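Local structure of lysozyme (Asticcacaulis excentricus, 6H9D) at residues A[62-65]-A[66-70]; A[4-8]-A[9-13]. The protein probably hydrolyses peptidoglycan as a phage-type lysozyme (muramidase) domain of SpmX, a protein associated with cell morphogenesis and stalk synthesis. All coordinates share one frame; numbering follows the deposited sequence.

Contact 1 (A[62-65]-A[66-70]); sequences LPIV and EAVNN
Asn69 grips the carbonyl oxygen of Val65 twice, one helical turn along. Its backbone N lies 3.2 Å from Val65 O in the ordinary helical bond, while its side-chain ND2 comes closer, 2.8 Å from the same Val65 O. The two donors arrive from opposite faces of the carbonyl plane, so they share the acceptor without competing for one direction. The side-chain hydrogen bond is bent, with an N-H...O angle of 130°, and ND2 stands well above the carbonyl plane. A chi1 of -92°, off the usual staggered value, swings the amide back over the preceding turn. There it runs alongside the Val65 side chain, with Val65 CG1 3.7 Å from Asn69 ND2. That methyl sits anti to its own backbone N (chi1 166°), which turns it toward the amide.

On the buried side, Ile64 CG2 and Val68 CG2 meet more loosely at 4.3 Å. Glu66 CG, beside its own backbone N, lies 3.4 Å from Leu62 O; the bend at chi2 then turns the carboxylate, whose OE1 forms a salt bridge with Arg3. Pro63 has no N-H to give to the preceding turn, and the helix is kinked there, yet Pro63 O still accepts from Ala67 N at 2.9 Å.

Further out, the Asn69 amide has a second polar partner in His4. The contact is a run of i to i+4 hydrogen bonds within helix 50-71, with one loose apolar pair: Ile64 and Val68 face helices 78-91 and 93-97, whereas Val65 rests on Ile6 of the N-terminal loop.

Contact 2 (A[4-8]-A[9-13]); sequences HKISR and AGVEL
Ser7 is the N-cap of helix 8-16, its hydroxyl oxygen accepting from Gly10 N three residues on. Ser7 OG lies 3.1 Å from Gly10 N with an N-H...O angle of 158°, a nearly straight capping bond. Chi1 of 76° places OG between the serine's own backbone N and carbonyl carbon, turned toward the open first turn. The same hydroxyl also hydrogen-bonds with Asp82 of helix 78-91, so the cap joins this helix start to its neighbour.

The backbone bonds take over from the cap directly. Ser7 O accepts from Val11 N at 3.0 Å, and Arg8 O from Glu12 N at an equal 3.0 Å, both donors lying within about 20° of the carbonyl plane.

Charged groups lie on the outer side. The Arg8 chain runs extended from CG to NE, while Glu12 bends at chi2, and Arg8 NE remains 4.7 Å from Glu12 OE2, near enough for a favourable but probably modest attraction. Glu12 OE2 has a long, weak ion pair with Lys15.

Apolar packing closes the inner side. Ile6, just before the cap, reaches over the first turn, and its side chain crosses that of Val11 at about a right angle, methyl against methyl. Gly10, lacking a side chain, lets the isoleucine lie close to the backbone: Ile6 CD1 approaches Gly10 C to 3.8 Å, and Ile6 CG2 meets Val11 CG2 at 3.9 Å.

From the N terminus, the chain first passes through contact 2, where the loop 4-8 turns into helix 8-16, and only later through contact 1, near the end of helix 50-71. Both are local, each between adjoining segments, so neither closes a long loop; they follow in series without nesting or crossing. Their centres lie about 13 Å apart, yet they touch in space. Asn69 OD1 is 2.8 Å from His4 N, a probable hydrogen bond, and Val65 CG2 packs 4.0 Å from Ile6 CG2. The N-terminal loop is thereby laid along helix 50-71, while Ile6 and Ser7 also contact helix 78-91, tying the chain start to both helices.

Contact 1 (A[62-65]-A[66-70])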
ATOM      1  N   LEU A  62      -8.547   0.860   5.321  1.00 34.65           N
ATOM      2  CA  LEU A  62      -8.966   1.658   6.478  1.00 38.81           C
ATOM      3  C   LEU A  62      -7.866   1.705   7.531  1.00 32.76           C
ATOM      4  O   LEU A  62      -7.529   2.793   7.975  1.00 35.06           O
ATOM      5  CB  LEU A  62     -10.263   1.114   7.086  1.00 43.38           C
ATOM      6  CG  LEU A  62     -11.541   1.406   6.303  1.00 53.76           C
ATOM      7  CD1 LEU A  62     -12.736   0.689   6.930  1.00 65.53           C
ATOM      8  CD2 LEU A  62     -11.812   2.902   6.217  1.00 66.95           C
ATOM      9  N   PRO A  63      -7.292   0.575   7.998  1.00 31.69           N
ATOM     10  CA  PRO A  63      -6.235   0.621   8.997  1.00 33.05           C
ATOM     11  C   PRO A  63      -4.930   1.244   8.496  1.00 37.30           C
ATOM     12  O   PRO A  63      -4.162   1.785   9.297  1.00 33.18           O
ATOM     13  CB  PRO A  63      -6.006  -0.826   9.417  1.00 36.97           C
ATOM     14  CG  PRO A  63      -6.622  -1.649   8.308  1.00 34.22           C
ATOM     15  CD  PRO A  63      -7.703  -0.804   7.690  1.00 34.87           C
ATOM     16  N   ILE A  64      -4.692   1.192   7.185  1.00 30.16           N
ATOM     17  CA  ILE A  64      -3.521   1.888   6.609  1.00 28.81           C
ATOM     18  C   ILE A  64      -3.729   3.405   6.698  1.00 26.93           C
ATOM     19  O   ILE A  64      -2.785   4.131   7.046  1.00 33.80           O
ATOM     20  CB  ILE A  64      -3.253   1.467   5.151  1.00 31.40           C
ATOM     21  CG1 ILE A  64      -3.314  -0.062   4.957  1.00 30.96           C
ATOM     22  CG2 ILE A  64      -1.927   2.057   4.704  1.00 31.94           C
ATOM     23  CD1 ILE A  64      -2.322  -0.820   5.805  1.00 35.19           C
ATOM     24  N   VAL A  65      -4.910   3.871   6.279  1.00 28.33           N
ATOM     25  CA  VAL A  65      -5.287   5.287   6.342  1.00 33.48           C
ATOM     26  C   VAL A  65      -5.145   5.789   7.794  1.00 40.80           C
ATOM     27  O   VAL A  65      -4.597   6.874   8.039  1.00 37.10           O
ATOM     28  CB  VAL A  65      -6.700   5.507   5.770  1.00 31.69           C
ATOM     29  CG1 VAL A  65      -7.301   6.875   6.112  1.00 39.54           C
ATOM     30  CG2 VAL A  65      -6.723   5.284   4.269  1.00 34.58           C
ATOM     31  N   GLU A  66      -5.604   4.977   8.758  1.00 40.08           N
ATOM     32  CA  GLU A  66      -5.478   5.297  10.187  1.00 39.30           C
ATOM     33  C   GLU A  66      -4.004   5.376  10.596  1.00 39.79           C
ATOM     34  O   GLU A  66      -3.607   6.335  11.242  1.00 36.40           O
ATOM     35  CB  GLU A  66      -6.217   4.254  11.022  1.00 43.99           C
ATOM     36  CG  GLU A  66      -7.718   4.432  10.931  1.00 54.69           C
ATOM     37  CD  GLU A  66      -8.152   5.827  11.352  1.00 57.88           C
ATOM     38  OE1 GLU A  66      -7.875   6.195  12.514  1.00 51.18           O
ATOM     39  OE2 GLU A  66      -8.713   6.559  10.507  1.00 55.84           O
ATOM     40  N   ALA A  67      -3.210   4.363  10.213  1.00 33.51           N
ATOM     41  CA  ALA A  67      -1.816   4.280  10.563  1.00 34.47           C
ATOM     42  C   ALA A  67      -1.040   5.497  10.030  1.00 43.18           C
ATOM     43  O   ALA A  67      -0.215   6.057  10.740  1.00 36.87           O
ATOM     44  CB  ALA A  67      -1.217   3.004  10.044  1.00 33.64           C
ATOM     45  N   VAL A  68      -1.284   5.891   8.777  1.00 39.30           N
ATOM     46  CA  VAL A  68      -0.461   6.934   8.162  1.00 37.63           C
ATOM     47  C   VAL A  68      -0.786   8.261   8.856  1.00 38.58           C
ATOM     48  O   VAL A  68       0.102   9.013   9.224  1.00 39.35           O
ATOM     49  CB  VAL A  68      -0.647   7.013   6.633  1.00 33.92           C
ATOM     50  CG1 VAL A  68       0.069   8.227   6.065  1.00 35.07           C
ATOM     51  CG2 VAL A  68      -0.132   5.743   5.948  1.00 34.95           C
ATOM     52  N   ASN A  69      -2.066   8.460   9.105  1.00 38.26           N
ATOM     53  CA  ASN A  69      -2.567   9.644   9.832  1.00 37.31           C
ATOM     54  C   ASN A  69      -1.940   9.684  11.225  1.00 38.37           C
ATOM     55  O   ASN A  69      -1.501  10.733  11.639  1.00 41.26           O
ATOM     56  CB  ASN A  69      -4.081   9.556   9.970  1.00 36.42           C
ATOM     57  CG  ASN A  69      -4.787  10.236   8.831  1.00 35.18           C
ATOM     58  OD1 ASN A  69      -4.565  11.403   8.583  1.00 40.79           O
ATOM     59  ND2 ASN A  69      -5.636   9.516   8.142  1.00 35.77           N
ATOM     60  N   ASN A  70      -1.851   8.541  11.880  1.00 36.12           N
ATOM     61  CA  ASN A  70      -1.345   8.504  13.267  1.00 44.54           C
ATOM     62  C   ASN A  70       0.176   8.574  13.320  1.00 44.17           C
ATOM     63  O   ASN A  70       0.670   9.118  14.292  1.00 40.16           O
ATOM     64  CB  ASN A  70      -1.820   7.255  14.006  1.00 51.48           C
ATOM     65  CG  ASN A  70      -3.321   7.167  14.157  1.00 50.00           C
ATOM     66  OD1 ASN A  70      -4.037   8.133  13.949  1.00 49.34           O
ATOM     67  ND2 ASN A  70      -3.800   5.991  14.495  1.00 48.34           N
TER

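Contact 2 (A[4-8]-A[9-13])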
ATOM      1  N   HIS A   4      -6.544  12.805   7.089  1.00 48.09           N
ATOM      2  CA  HIS A   4      -6.622  12.632   5.655  1.00 43.35           C
ATOM      3  C   HIS A   4      -7.410  11.362   5.299  1.00 43.11           C
ATOM      4  O   HIS A   4      -7.438  10.383   6.066  1.00 40.81           O
ATOM      5  CB  HIS A   4      -5.216  12.561   5.044  1.00 50.39           C
ATOM      6  CG  HIS A   4      -4.322  13.700   5.397  1.00 47.60           C
ATOM      7  ND1 HIS A   4      -4.365  14.907   4.708  1.00 50.85           N
ATOM      8  CD2 HIS A   4      -3.344  13.809   6.331  1.00 47.29           C
ATOM      9  CE1 HIS A   4      -3.457  15.718   5.220  1.00 55.87           C
ATOM     10  NE2 HIS A   4      -2.810  15.064   6.221  1.00 51.27           N
ATOM     11  N   LYS A   5      -7.969  11.375   4.089  1.00 43.98           N
ATOM     12  CA  LYS A   5      -8.638  10.235   3.466  1.00 54.03           C
ATOM     13  C   LYS A   5      -7.942   9.914   2.136  1.00 41.14           C
ATOM     14  O   LYS A   5      -7.492  10.835   1.424  1.00 46.29           O
ATOM     15  CB  LYS A   5     -10.118  10.556   3.228  1.00 49.01           C
ATOM     16  CG  LYS A   5     -10.924  10.867   4.485  1.00 66.83           C
ATOM     17  CD  LYS A   5     -12.197  11.652   4.224  1.00 72.71           C
ATOM     18  CE  LYS A   5     -12.557  12.592   5.363  1.00 84.92           C
ATOM     19  NZ  LYS A   5     -13.502  13.655   4.937  1.00 79.37           N
ATOM     20  N   ILE A   6      -7.879   8.619   1.789  1.00 38.35           N
ATOM     21  CA  ILE A   6      -7.264   8.232   0.525  1.00 39.12           C
ATOM     22  C   ILE A   6      -8.214   8.669  -0.593  1.00 43.77           C
ATOM     23  O   ILE A   6      -9.413   8.416  -0.513  1.00 41.03           O
ATOM     24  CB  ILE A   6      -6.914   6.728   0.452  1.00 42.15           C
ATOM     25  CG1 ILE A   6      -6.149   6.409  -0.835  1.00 41.43           C
ATOM     26  CG2 ILE A   6      -8.131   5.820   0.597  1.00 41.96           C
ATOM     27  CD1 ILE A   6      -5.380   5.138  -0.770  1.00 45.52           C
ATOM     28  N   SER A   7      -7.673   9.350  -1.604  1.00 35.69           N
ATOM     29  CA  SER A   7      -8.470   9.832  -2.727  1.00 39.05           C
ATOM     30  C   SER A   7      -8.802   8.669  -3.662  1.00 37.73           C
ATOM     31  O   SER A   7      -8.238   7.577  -3.560  1.00 33.02           O
ATOM     32  CB  SER A   7      -7.752  10.928  -3.472  1.00 40.02           C
ATOM     33  OG  SER A   7      -6.724  10.383  -4.277  1.00 35.91           O
ATOM     34  N   ARG A   8      -9.703   8.932  -4.609  1.00 36.62           N
ATOM     35  CA  ARG A   8     -10.027   7.971  -5.629  1.00 43.34           C
ATOM     36  C   ARG A   8      -8.778   7.632  -6.452  1.00 38.69           C
ATOM     37  O   ARG A   8      -8.541   6.476  -6.787  1.00 35.65           O
ATOM     38  CB  ARG A   8     -11.159   8.507  -6.513  1.00 59.76           C
ATOM     39  CG  ARG A   8     -11.634   7.532  -7.578  1.00 62.17           C
ATOM     40  CD  ARG A   8     -12.899   8.038  -8.249  1.00 66.67           C
ATOM     41  NE  ARG A   8     -13.067   7.508  -9.601  1.00 74.58           N
ATOM     42  CZ  ARG A   8     -14.117   7.758 -10.377  1.00 81.58           C
ATOM     43  NH1 ARG A   8     -15.169   8.391  -9.875  1.00 80.73           N
ATOM     44  NH2 ARG A   8     -14.113   7.383 -11.646  1.00 68.37           N
ATOM     45  N   ALA A   9      -7.975   8.642  -6.794  1.00 39.07           N
ATOM     46  CA  ALA A   9      -6.735   8.419  -7.569  1.00 37.62           C
ATOM     47  C   ALA A   9      -5.791   7.472  -6.806  1.00 28.23           C
ATOM     48  O   ALA A   9      -5.132   6.619  -7.413  1.00 31.05           O
ATOM     49  CB  ALA A   9      -6.061   9.743  -7.859  1.00 44.09           C
ATOM     50  N   GLY A  10      -5.718   7.659  -5.485  1.00 32.39           N
ATOM     51  CA  GLY A  10      -4.896   6.855  -4.581  1.00 33.60           C
ATOM     52  C   GLY A  10      -5.328   5.398  -4.584  1.00 31.51           C
ATOM     53  O   GLY A  10      -4.525   4.472  -4.649  1.00 26.50           O
ATOM     54  N   VAL A  11      -6.649   5.186  -4.514  1.00 31.58           N
ATOM     55  CA  VAL A  11      -7.208   3.847  -4.600  1.00 32.87           C
ATOM     56  C   VAL A  11      -6.849   3.218  -5.948  1.00 25.75           C
ATOM     57  O   VAL A  11      -6.434   2.075  -5.999  1.00 27.23           O
ATOM     58  CB  VAL A  11      -8.729   3.846  -4.343  1.00 35.01           C
ATOM     59  CG1 VAL A  11      -9.315   2.477  -4.623  1.00 37.80           C
ATOM     60  CG2 VAL A  11      -9.033   4.302  -2.917  1.00 32.26           C
ATOM     61  N   GLU A  12      -6.979   3.977  -7.041  1.00 34.74           N
ATOM     62  CA  GLU A  12      -6.705   3.426  -8.386  1.00 37.82           C
ATOM     63  C   GLU A  12      -5.219   3.040  -8.507  1.00 33.20           C
ATOM     64  O   GLU A  12      -4.882   2.019  -9.092  1.00 34.66           O
ATOM     65  CB  GLU A  12      -7.067   4.421  -9.495  1.00 41.65           C
ATOM     66  CG  GLU A  12      -8.546   4.748  -9.596  1.00 49.18           C
ATOM     67  CD  GLU A  12      -9.506   3.570  -9.539  1.00 60.84           C
ATOM     68  OE1 GLU A  12      -9.264   2.574 -10.261  1.00 46.38           O
ATOM     69  OE2 GLU A  12     -10.494   3.665  -8.774  1.00 62.99           O
ATOM     70  N   LEU A  13      -4.324   3.856  -7.951  1.00 39.01           N
ATOM     71  CA  LEU A  13      -2.903   3.523  -7.949  1.00 32.96           C
ATOM     72  C   LEU A  13      -2.684   2.153  -7.280  1.00 33.49           C
ATOM     73  O   LEU A  13      -2.029   1.259  -7.803  1.00 29.98           O
ATOM     74  CB  LEU A  13      -2.123   4.617  -7.213  1.00 35.74           C
ATOM     75  CG  LEU A  13      -0.632   4.310  -7.063  1.00 39.75           C
ATOM     76  CD1 LEU A  13       0.036   4.337  -8.424  1.00 43.35           C
ATOM     77  CD2 LEU A  13       0.069   5.264  -6.114  1.00 39.51           C
TER